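Local coordinates for protein thymine dioxygenase (PDB 5C3Q) that probably catalyses the iron- and 2-oxoglutarate-dependent oxidation of thymine, as expected of a fungal thymine-7-hydroxylase with a double-stranded beta-helix fold, at residues A[168-172]-A[173-177]; A[197-200]-A[201-205]; A[303-306]-A[307-311]; A[319-323]-A[324-328]. All blocks are in the same frame, centred on the assembly; numbering follows the deposited sequence.

Contact 1: A[168-172]-A[173-177]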
loop_
_atom_site.group_PDB
_atom_site.type_symbol
_atom_site.label_atom_id
_atom_site.label_comp_id
_atom_site.label_asym_id
_atom_site.label_seq_id
_atom_site.Cartn_x
_atom_site.Cartn_y
_atom_site.Cartn_z
ATOM N N ALA A 168 12.646 8.946 9.546
ATOM C CA ALA A 168 13.396 7.789 10.055
ATOM C C ALA A 168 14.370 7.253 9.012
ATOM O O ALA A 168 15.505 6.918 9.330
ATOM C CB ALA A 168 12.452 6.686 10.507
ATOM N N ILE A 169 13.923 7.177 7.763
ATOM C CA ILE A 169 14.799 6.768 6.671
ATOM C C ILE A 169 15.999 7.717 6.546
ATOM O O ILE A 169 17.132 7.267 6.398
ATOM C CB ILE A 169 14.029 6.664 5.341
ATOM C CG1 ILE A 169 13.116 5.431 5.377
ATOM C CG2 ILE A 169 14.987 6.598 4.163
ATOM C CD1 ILE A 169 12.123 5.353 4.242
ATOM N N ALA A 170 15.746 9.020 6.607
ATOM C CA ALA A 170 16.812 10.023 6.490
ATOM C C ALA A 170 17.805 9.919 7.643
ATOM O O ALA A 170 19.021 9.936 7.431
ATOM C CB ALA A 170 16.220 11.424 6.428
ATOM N N VAL A 171 17.282 9.795 8.860
ATOM C CA VAL A 171 18.128 9.654 10.042
ATOM C C VAL A 171 18.952 8.370 9.933
ATOM O O VAL A 171 20.134 8.363 10.254
ATOM C CB VAL A 171 17.297 9.679 11.349
ATOM C CG1 VAL A 171 18.154 9.309 12.555
ATOM C CG2 VAL A 171 16.687 11.060 11.554
ATOM N N GLY A 172 18.332 7.295 9.453
ATOM C CA GLY A 172 19.036 6.030 9.253
ATOM C C GLY A 172 20.158 6.146 8.232
ATOM O O GLY A 172 21.214 5.538 8.389
ATOM N N MET A 173 19.914 6.934 7.186
ATOM C CA MET A 173 20.902 7.192 6.134
ATOM C C MET A 173 22.025 8.123 6.587
ATOM O O MET A 173 23.072 8.185 5.943
ATOM C CB MET A 173 20.226 7.818 4.906
ATOM C CG MET A 173 19.449 6.846 4.033
ATOM S SD MET A 173 18.592 7.724 2.709
ATOM C CE MET A 173 17.873 6.366 1.791
ATOM N N GLY A 174 21.800 8.866 7.666
ATOM C CA GLY A 174 22.783 9.835 8.148
ATOM C C GLY A 174 22.775 11.138 7.364
ATOM O O GLY A 174 23.740 11.896 7.407
ATOM N N ILE A 175 21.689 11.403 6.644
ATOM C CA ILE A 175 21.529 12.676 5.943
ATOM C C ILE A 175 20.681 13.591 6.820
ATOM O O ILE A 175 20.250 13.189 7.900
ATOM C CB ILE A 175 20.904 12.497 4.536
ATOM C CG1 ILE A 175 19.462 11.966 4.617
ATOM C CG2 ILE A 175 21.777 11.571 3.700
ATOM C CD1 ILE A 175 18.769 11.844 3.273
ATOM N N ASP A 176 20.451 14.820 6.366
ATOM C CA ASP A 176 19.627 15.758 7.120
ATOM C C ASP A 176 18.295 15.083 7.462
ATOM O O ASP A 176 17.626 14.536 6.579
ATOM C CB ASP A 176 19.397 17.041 6.319
ATOM C CG ASP A 176 18.812 18.157 7.162
ATOM O OD1 ASP A 176 17.609 18.093 7.498
ATOM O OD2 ASP A 176 19.562 19.106 7.488
ATOM N N ALA A 177 17.924 15.112 8.739
ATOM C CA ALA A 177 16.715 14.434 9.210
ATOM C C ALA A 177 15.453 14.871 8.456
ATOM O O ALA A 177 14.519 14.088 8.305
ATOM C CB ALA A 177 16.534 14.653 10.706
#

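Contact 2: A[197-200]-A[201-205]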
loop_
_atom_site.group_PDB
_atom_site.type_symbol
_atom_site.label_atom_id
_atom_site.label_comp_id
_atom_site.label_asym_id
_atom_site.label_seq_id
_atom_site.Cartn_x
_atom_site.Cartn_y
_atom_site.Cartn_z
ATOM N N PRO A 197 -14.653 -9.702 -0.591
ATOM C CA PRO A 197 -15.871 -10.383 -0.135
ATOM C C PRO A 197 -15.656 -11.815 0.353
ATOM O O PRO A 197 -14.708 -12.489 -0.063
ATOM C CB PRO A 197 -16.765 -10.394 -1.384
ATOM C CG PRO A 197 -16.283 -9.257 -2.211
ATOM C CD PRO A 197 -14.807 -9.159 -1.953
ATOM N N ALA A 198 -16.537 -12.260 1.245
ATOM C CA ALA A 198 -16.552 -13.646 1.672
ATOM C C ALA A 198 -16.609 -14.516 0.429
ATOM O O ALA A 198 -17.360 -14.223 -0.500
ATOM C CB ALA A 198 -17.754 -13.919 2.566
ATOM N N VAL A 199 -15.798 -15.567 0.398
ATOM C CA VAL A 199 -15.726 -16.435 -0.771
ATOM C C VAL A 199 -15.518 -17.885 -0.344
ATOM O O VAL A 199 -14.764 -18.162 0.591
ATOM C CB VAL A 199 -14.609 -15.975 -1.740
ATOM C CG1 VAL A 199 -13.258 -15.886 -1.034
ATOM C CG2 VAL A 199 -14.534 -16.886 -2.960
ATOM N N LYS A 200 -16.206 -18.801 -1.022
ATOM C CA LYS A 200 -16.027 -20.230 -0.787
ATOM C C LYS A 200 -14.645 -20.654 -1.250
ATOM O O LYS A 200 -14.186 -20.233 -2.311
ATOM C CB LYS A 200 -17.073 -21.044 -1.548
ATOM C CG LYS A 200 -18.489 -20.906 -1.028
ATOM C CD LYS A 200 -19.345 -22.054 -1.541
ATOM C CE LYS A 200 -20.776 -21.954 -1.051
ATOM N NZ LYS A 200 -21.567 -20.951 -1.817
ATOM N N SER A 201 -13.988 -21.501 -0.466
ATOM C CA SER A 201 -12.659 -21.989 -0.829
ATOM C C SER A 201 -12.666 -22.760 -2.156
ATOM O O SER A 201 -11.659 -22.779 -2.865
ATOM C CB SER A 201 -12.074 -22.856 0.288
ATOM O OG SER A 201 -12.950 -23.917 0.622
ATOM N N GLU A 202 -13.797 -23.386 -2.492
ATOM C CA GLU A 202 -13.913 -24.149 -3.741
ATOM C C GLU A 202 -13.783 -23.266 -4.988
ATOM O O GLU A 202 -13.355 -23.741 -6.037
ATOM C CB GLU A 202 -15.226 -24.950 -3.787
ATOM C CG GLU A 202 -16.491 -24.114 -3.965
ATOM C CD GLU A 202 -17.767 -24.946 -3.949
ATOM O OE1 GLU A 202 -18.851 -24.363 -3.740
ATOM O OE2 GLU A 202 -17.694 -26.177 -4.147
ATOM N N VAL A 203 -14.145 -21.988 -4.867
ATOM C CA VAL A 203 -13.971 -21.020 -5.959
ATOM C C VAL A 203 -12.529 -21.022 -6.464
ATOM O O VAL A 203 -12.288 -20.941 -7.669
ATOM C CB VAL A 203 -14.362 -19.585 -5.532
ATOM C CG1 VAL A 203 -13.982 -18.566 -6.602
ATOM C CG2 VAL A 203 -15.853 -19.502 -5.242
ATOM N N PHE A 204 -11.583 -21.130 -5.533
ATOM C CA PHE A 204 -10.156 -21.156 -5.862
ATOM C C PHE A 204 -9.711 -22.452 -6.561
ATOM O O PHE A 204 -8.650 -22.485 -7.182
ATOM C CB PHE A 204 -9.322 -20.908 -4.599
ATOM C CG PHE A 204 -9.505 -19.531 -4.017
ATOM C CD1 PHE A 204 -10.514 -19.273 -3.098
ATOM C CD2 PHE A 204 -8.676 -18.486 -4.401
ATOM C CE1 PHE A 204 -10.687 -18.003 -2.569
ATOM C CE2 PHE A 204 -8.845 -17.214 -3.878
ATOM C CZ PHE A 204 -9.852 -16.971 -2.961
ATOM N N LYS A 205 -10.516 -23.509 -6.452
ATOM C CA LYS A 205 -10.285 -24.761 -7.195
ATOM C C LYS A 205 -11.005 -24.758 -8.541
ATOM O O LYS A 205 -10.466 -25.240 -9.537
ATOM C CB LYS A 205 -10.744 -25.975 -6.387
ATOM C CG LYS A 205 -9.848 -26.336 -5.212
ATOM C CD LYS A 205 -9.994 -27.804 -4.824
ATOM C CE LYS A 205 -11.435 -28.182 -4.505
ATOM N NZ LYS A 205 -11.571 -29.610 -4.103
#

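Contact 3: A[303-306]-A[307-311]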
loop_
_atom_site.group_PDB
_atom_site.type_symbol
_atom_site.label_atom_id
_atom_site.label_comp_id
_atom_site.label_asym_id
_atom_site.label_seq_id
_atom_site.Cartn_x
_atom_site.Cartn_y
_atom_site.Cartn_z
ATOM N N ILE A 303 12.656 13.319 -9.248
ATOM C CA ILE A 303 13.243 12.191 -8.523
ATOM C C ILE A 303 14.597 11.792 -9.113
ATOM O O ILE A 303 14.668 11.279 -10.224
ATOM C CB ILE A 303 12.285 10.977 -8.532
ATOM C CG1 ILE A 303 10.935 11.348 -7.898
ATOM C CG2 ILE A 303 12.894 9.771 -7.823
ATOM C CD1 ILE A 303 11.005 11.827 -6.460
ATOM N N GLU A 304 15.662 12.037 -8.354
ATOM C CA GLU A 304 17.012 11.597 -8.722
ATOM C C GLU A 304 17.758 11.098 -7.484
ATOM O O GLU A 304 17.382 11.413 -6.362
ATOM C CB GLU A 304 17.784 12.721 -9.419
ATOM C CG GLU A 304 17.855 14.026 -8.640
ATOM C CD GLU A 304 18.351 15.194 -9.479
ATOM O OE1 GLU A 304 18.069 16.351 -9.098
ATOM O OE2 GLU A 304 19.014 14.964 -10.517
ATOM N N ALA A 305 18.809 10.316 -7.699
ATOM C CA ALA A 305 19.496 9.600 -6.611
ATOM C C ALA A 305 19.704 10.430 -5.335
ATOM O O ALA A 305 20.248 11.528 -5.381
ATOM C CB ALA A 305 20.827 9.052 -7.104
ATOM N N ILE A 306 19.275 9.875 -4.202
ATOM C CA ILE A 306 19.407 10.515 -2.888
ATOM C C ILE A 306 20.886 10.563 -2.494
ATOM O O ILE A 306 21.619 9.612 -2.763
ATOM C CB ILE A 306 18.603 9.731 -1.817
ATOM C CG1 ILE A 306 17.108 9.752 -2.145
ATOM C CG2 ILE A 306 18.815 10.302 -0.418
ATOM C CD1 ILE A 306 16.308 8.638 -1.499
ATOM N N PRO A 307 21.340 11.667 -1.859
ATOM C CA PRO A 307 22.749 11.708 -1.456
ATOM C C PRO A 307 23.119 10.593 -0.477
ATOM O O PRO A 307 22.360 10.300 0.449
ATOM C CB PRO A 307 22.903 13.088 -0.795
ATOM C CG PRO A 307 21.519 13.593 -0.571
ATOM C CD PRO A 307 20.662 12.950 -1.614
ATOM N N GLY A 308 24.274 9.973 -0.704
ATOM C CA GLY A 308 24.751 8.881 0.131
ATOM C C GLY A 308 24.325 7.495 -0.320
ATOM O O GLY A 308 24.627 6.517 0.360
ATOM N N THR A 309 23.630 7.402 -1.456
ATOM C CA THR A 309 23.217 6.112 -2.024
ATOM C C THR A 309 24.119 5.659 -3.179
ATOM O O THR A 309 23.841 4.656 -3.837
ATOM C CB THR A 309 21.758 6.157 -2.522
ATOM O OG1 THR A 309 21.614 7.179 -3.510
ATOM C CG2 THR A 309 20.804 6.421 -1.367
ATOM N N TYR A 310 25.195 6.404 -3.418
ATOM C CA TYR A 310 26.170 6.078 -4.451
ATOM C C TYR A 310 27.465 6.838 -4.163
ATOM O O TYR A 310 27.429 7.910 -3.563
ATOM C CB TYR A 310 25.639 6.485 -5.829
ATOM C CG TYR A 310 25.397 7.969 -5.947
ATOM C CD1 TYR A 310 24.228 8.538 -5.451
ATOM C CD2 TYR A 310 26.346 8.810 -6.523
ATOM C CE1 TYR A 310 24.004 9.900 -5.535
ATOM C CE2 TYR A 310 26.130 10.177 -6.611
ATOM C CZ TYR A 310 24.956 10.714 -6.115
ATOM O OH TYR A 310 24.718 12.066 -6.194
ATOM N N ALA A 311 28.597 6.284 -4.590
ATOM C CA ALA A 311 29.890 6.962 -4.450
ATOM C C ALA A 311 30.227 7.717 -5.737
ATOM O O ALA A 311 30.156 8.947 -5.778
ATOM C CB ALA A 311 30.989 5.969 -4.091
#

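Contact 4: A[319-323]-A[324-328]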
loop_
_atom_site.group_PDB
_atom_site.type_symbol
_atom_site.label_atom_id
_atom_site.label_comp_id
_atom_site.label_asym_id
_atom_site.label_seq_id
_atom_site.Cartn_x
_atom_site.Cartn_y
_atom_site.Cartn_z
ATOM N N GLU A 319 17.984 7.717 -14.829
ATOM C CA GLU A 319 17.784 9.120 -15.181
ATOM C C GLU A 319 16.752 9.725 -14.243
ATOM O O GLU A 319 15.885 9.019 -13.727
ATOM C CB GLU A 319 17.281 9.262 -16.624
ATOM C CG GLU A 319 18.297 8.878 -17.684
ATOM C CD GLU A 319 17.828 9.185 -19.098
ATOM O OE1 GLU A 319 17.261 10.277 -19.321
ATOM O OE2 GLU A 319 18.041 8.336 -19.992
ATOM N N GLY A 320 16.842 11.033 -14.029
ATOM C CA GLY A 320 15.840 11.741 -13.239
ATOM C C GLY A 320 14.471 11.681 -13.902
ATOM O O GLY A 320 14.372 11.651 -15.122
ATOM N N ILE A 321 13.416 11.632 -13.094
ATOM C CA ILE A 321 12.047 11.663 -13.608
ATOM C C ILE A 321 11.145 12.495 -12.711
ATOM O O ILE A 321 11.385 12.616 -11.508
ATOM C CB ILE A 321 11.418 10.256 -13.712
ATOM C CG1 ILE A 321 11.704 9.441 -12.448
ATOM C CG2 ILE A 321 11.925 9.527 -14.949
ATOM C CD1 ILE A 321 10.723 8.320 -12.223
ATOM N N ASN A 322 10.105 13.057 -13.313
ATOM C CA ASN A 322 9.052 13.719 -12.564
ATOM C C ASN A 322 8.168 12.672 -11.896
ATOM O O ASN A 322 7.695 11.747 -12.551
ATOM C CB ASN A 322 8.195 14.588 -13.482
ATOM C CG ASN A 322 6.978 15.137 -12.774
ATOM O OD1 ASN A 322 5.860 14.688 -13.010
ATOM N ND2 ASN A 322 7.194 16.083 -11.871
ATOM N N SER A 323 7.935 12.841 -10.601
ATOM C CA SER A 323 7.152 11.891 -9.811
ATOM C C SER A 323 5.730 11.712 -10.357
ATOM O O SER A 323 5.296 10.590 -10.621
ATOM C CB SER A 323 7.092 12.354 -8.352
ATOM O OG SER A 323 6.485 11.374 -7.536
ATOM N N GLY A 324 5.016 12.821 -10.521
ATOM C CA GLY A 324 3.631 12.797 -11.003
ATOM C C GLY A 324 3.478 12.060 -12.321
ATOM O O GLY A 324 2.615 11.194 -12.462
ATOM N N LYS A 325 4.343 12.397 -13.271
ATOM C CA LYS A 325 4.358 11.772 -14.591
ATOM C C LYS A 325 4.583 10.256 -14.522
ATOM O O LYS A 325 3.904 9.486 -15.206
ATOM C CB LYS A 325 5.447 12.426 -15.443
ATOM C CG LYS A 325 5.536 11.925 -16.869
ATOM C CD LYS A 325 6.536 12.750 -17.663
ATOM C CE LYS A 325 6.519 12.373 -19.136
ATOM N NZ LYS A 325 7.077 11.010 -19.370
ATOM N N TYR A 326 5.538 9.834 -13.696
ATOM C CA TYR A 326 5.806 8.407 -13.510
ATOM C C TYR A 326 4.559 7.671 -13.021
ATOM O O TYR A 326 4.191 6.633 -13.564
ATOM C CB TYR A 326 6.953 8.193 -12.523
ATOM C CG TYR A 326 7.250 6.737 -12.261
ATOM C CD1 TYR A 326 8.045 6.006 -13.135
ATOM C CD2 TYR A 326 6.722 6.082 -11.146
ATOM C CE1 TYR A 326 8.319 4.670 -12.907
ATOM C CE2 TYR A 326 6.988 4.743 -10.912
ATOM C CZ TYR A 326 7.786 4.042 -11.798
ATOM O OH TYR A 326 8.062 2.708 -11.584
ATOM N N LEU A 327 3.906 8.218 -12.000
ATOM C CA LEU A 327 2.734 7.566 -11.410
ATOM C C LEU A 327 1.596 7.385 -12.402
ATOM O O LEU A 327 1.006 6.307 -12.470
ATOM C CB LEU A 327 2.219 8.343 -10.198
ATOM C CG LEU A 327 3.005 8.190 -8.898
ATOM C CD1 LEU A 327 2.450 9.165 -7.876
ATOM C CD2 LEU A 327 2.941 6.765 -8.363
ATOM N N VAL A 328 1.275 8.435 -13.159
ATOM C CA VAL A 328 0.182 8.343 -14.132
ATOM C C VAL A 328 0.488 7.300 -15.201
ATOM O O VAL A 328 -0.409 6.579 -15.623
ATOM C CB VAL A 328 -0.213 9.695 -14.784
ATOM C CG1 VAL A 328 -0.854 10.606 -13.754
ATOM C CG2 VAL A 328 0.965 10.383 -15.456
#

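Contact 1: A[168-172]-A[173-177]
A Schellman motif closes the C-terminal end of helix 147-173, where the carbonyls of Ala170 and Val171 accept from the N-H groups of Ile175 and Gly174. Ile175 N donates to Ala170 O at 3.1 Å. Gly174 N donates to Val171 O, also at 3.1 Å, but comes from above the carbonyl plane, 72° out of it. Just before these, Met173 N makes a regular helical bond to Ile169 O at 2.9 Å. Gly174 is the first residue to leave the helical conformation. Its positive phi of 79° suits glycine and turns the chain out of the helix.

The apolar contact that often accompanies a Schellman motif, between the residue after the glycine and the last turn, is present too. Ile175 CG1 lies 3.8 Å from Ala170 CB. Further along, the methyl Val171 CG2 meets Ala177 CB at 3.7 Å.

Met173 lies alongside Ile169 and points the same way. Its chain is extended beyond CG, which carries CE to 3.7 Å from Ile169 CG2. Both side chains also face helix 28-44, Ile169 on Phe42 and Met173 on Leu39. Ala170 and Ile169 both touch Phe180 in the loop that follows. Asp176 OD1 accepts from the backbone N of Asn178.

Contact 2: A[197-200]-A[201-205]
Val199 and Lys200 end a strand, and the chain folds back so that Val203 and Phe204 meet them. The one backbone hydrogen bond joining 197-200 to 201-205 runs from Val203 N to Lys200 O at 3.1 Å. The donor stands above the carbonyl plane, 56° out of it, and the N-H points only loosely at the oxygen, at 141°. Within 201-205, Phe204 N donates to Ser201 O at 3.1 Å. That same oxygen lies at the edge of the Phe204 ring, in its plane. Ser201 OG is hydrogen-bonded to Glu282 O and Asp283 O.

The apolar contacts gather on Val199, whose two methyls take different partners. CG2 meets Val203 CG2 at 3.7 Å. CG1 sits between the backbone N and the carbonyl carbon (chi1 55°) and reaches the edge of the Phe204 ring, 3.7 Å from CE1. The valine and the ring cross at about a right angle.

The charged pair is looser. Lys200 and Glu202 run side by side, with Glu202 OE1 3.2 Å from Lys200 CD. Lys200 NZ is 4.8 Å from Glu202 OE1, so the opposite charges are near but not in contact.

The arrangement is a tight strand-to-helix turn. It links strand 190-200 of the double-stranded beta-helix, which carries Arg192 and Tyr196, two residues that bind 2-oxoglutarate, to the short helix 203-206.

Contact 3: A[303-306]-A[307-311]
Thr309 has OG1 between its backbone N and carbonyl carbon (chi1 59°), which aims the hydroxyl at Ile306 O. Tyr310 has a similar first torsion, 62°, and this folds its ring back toward Ala305 and Ile306. The Thr309 hydroxyl donates to Ile306 O in the carbonyl plane, on a lone pair. The modelled length from OG1 to Ile306 O is 2.5 Å, very short, so its exact value is doubtful. Thr309 N also donates to Ile306 O, at a longer 3.3 Å and tilted 30° from the carbonyl plane. One carbonyl oxygen is thus gripped by two donors of a single residue.

The backbone bond closes a type II beta turn from Ile306 to Thr309. Pro307 and Gly308 fill its corners. Gly308 has a positive phi, as this turn type requires at its third position.

The Tyr310 ring adds an apolar contact, with CE1 3.6 Å from Ala305 CB. A polar neighbour, Ile306 O, lies at the ring edge near its plane, 3.7 Å from CE1. Tyr310 OH is hydrogen-bonded to Arg316 NH2.

The turn lies in the loop between strands 302-303 and 321-322. Ile306 packs on Trp263 of helix 258-263 and on Phe180, and its backbone is hydrogen-bonded to that of Trp263. Thr309 rests on Asn265 and Thr267, just beyond the same helix.

Contact 4: A[319-323]-A[324-328]
Asn322 reaches forward to the backbone of Lys325. Its CB lies 4.0 Å from Lys325 CB. CG is anti to the backbone N (chi1 172°), which turns the amide toward the start of the helix. From there OD1 accepts from Lys325 N at 2.8 Å. The bond is fairly straight, 162° at the hydrogen, with the donor tilted 25° from the plane of the amide carbonyl. OD1 also lies 3.2 Å from Gly324 N, but the angle is too poor for a bond. The other tip atom, ND2, donates to His299 O. Both ends of the amide are therefore held, which fixes its rotation.

Asn322 is the N-cap of helix 323-332, and its side chain makes the classic capping bond to the third residue along. The backbone carbonyl of Asn322 then opens the helical pattern, with Tyr326 N bonded to Asn322 O at 3.1 Å. Leu327 N follows with a bond to Ser323 O, also 3.1 Å.

Ile321, on the short strand 321-322, lies aslant to Tyr326, with its CD1 3.7 Å from Tyr326 CD1. Both side chains also touch Leu259 of helix 258-263. Tyr326 OH is hydrogen-bonded to Arg330 NH1, one turn on. The side chain of Leu327 packs on Tyr219, which lines the thymine pocket, and its nearest atom is about 5 Å from the bound thymine.

Contacts 1 and 4 are partly buried, whereas contacts 2 and 3 lie at the surface. Contact 1 ends a helix and contact 4 starts one. The first uses a glycine and backbone bonds, the second an amide side chain. Contact 3 relies on a hydroxyl and a turn, and contact 2 on valine methyls and a ring edge. Contacts 1 and 3 touch through Ile175 and Met173 against Ile306. Contact 3 reaches contact 4 through strands 302-303 and 321-322, where Ile303 N probably bonds to Ile321 O at 2.7 Å. Contact 2 stands apart, on the opposite side of the chain's centre from contacts 1 and 3, and from contact 4.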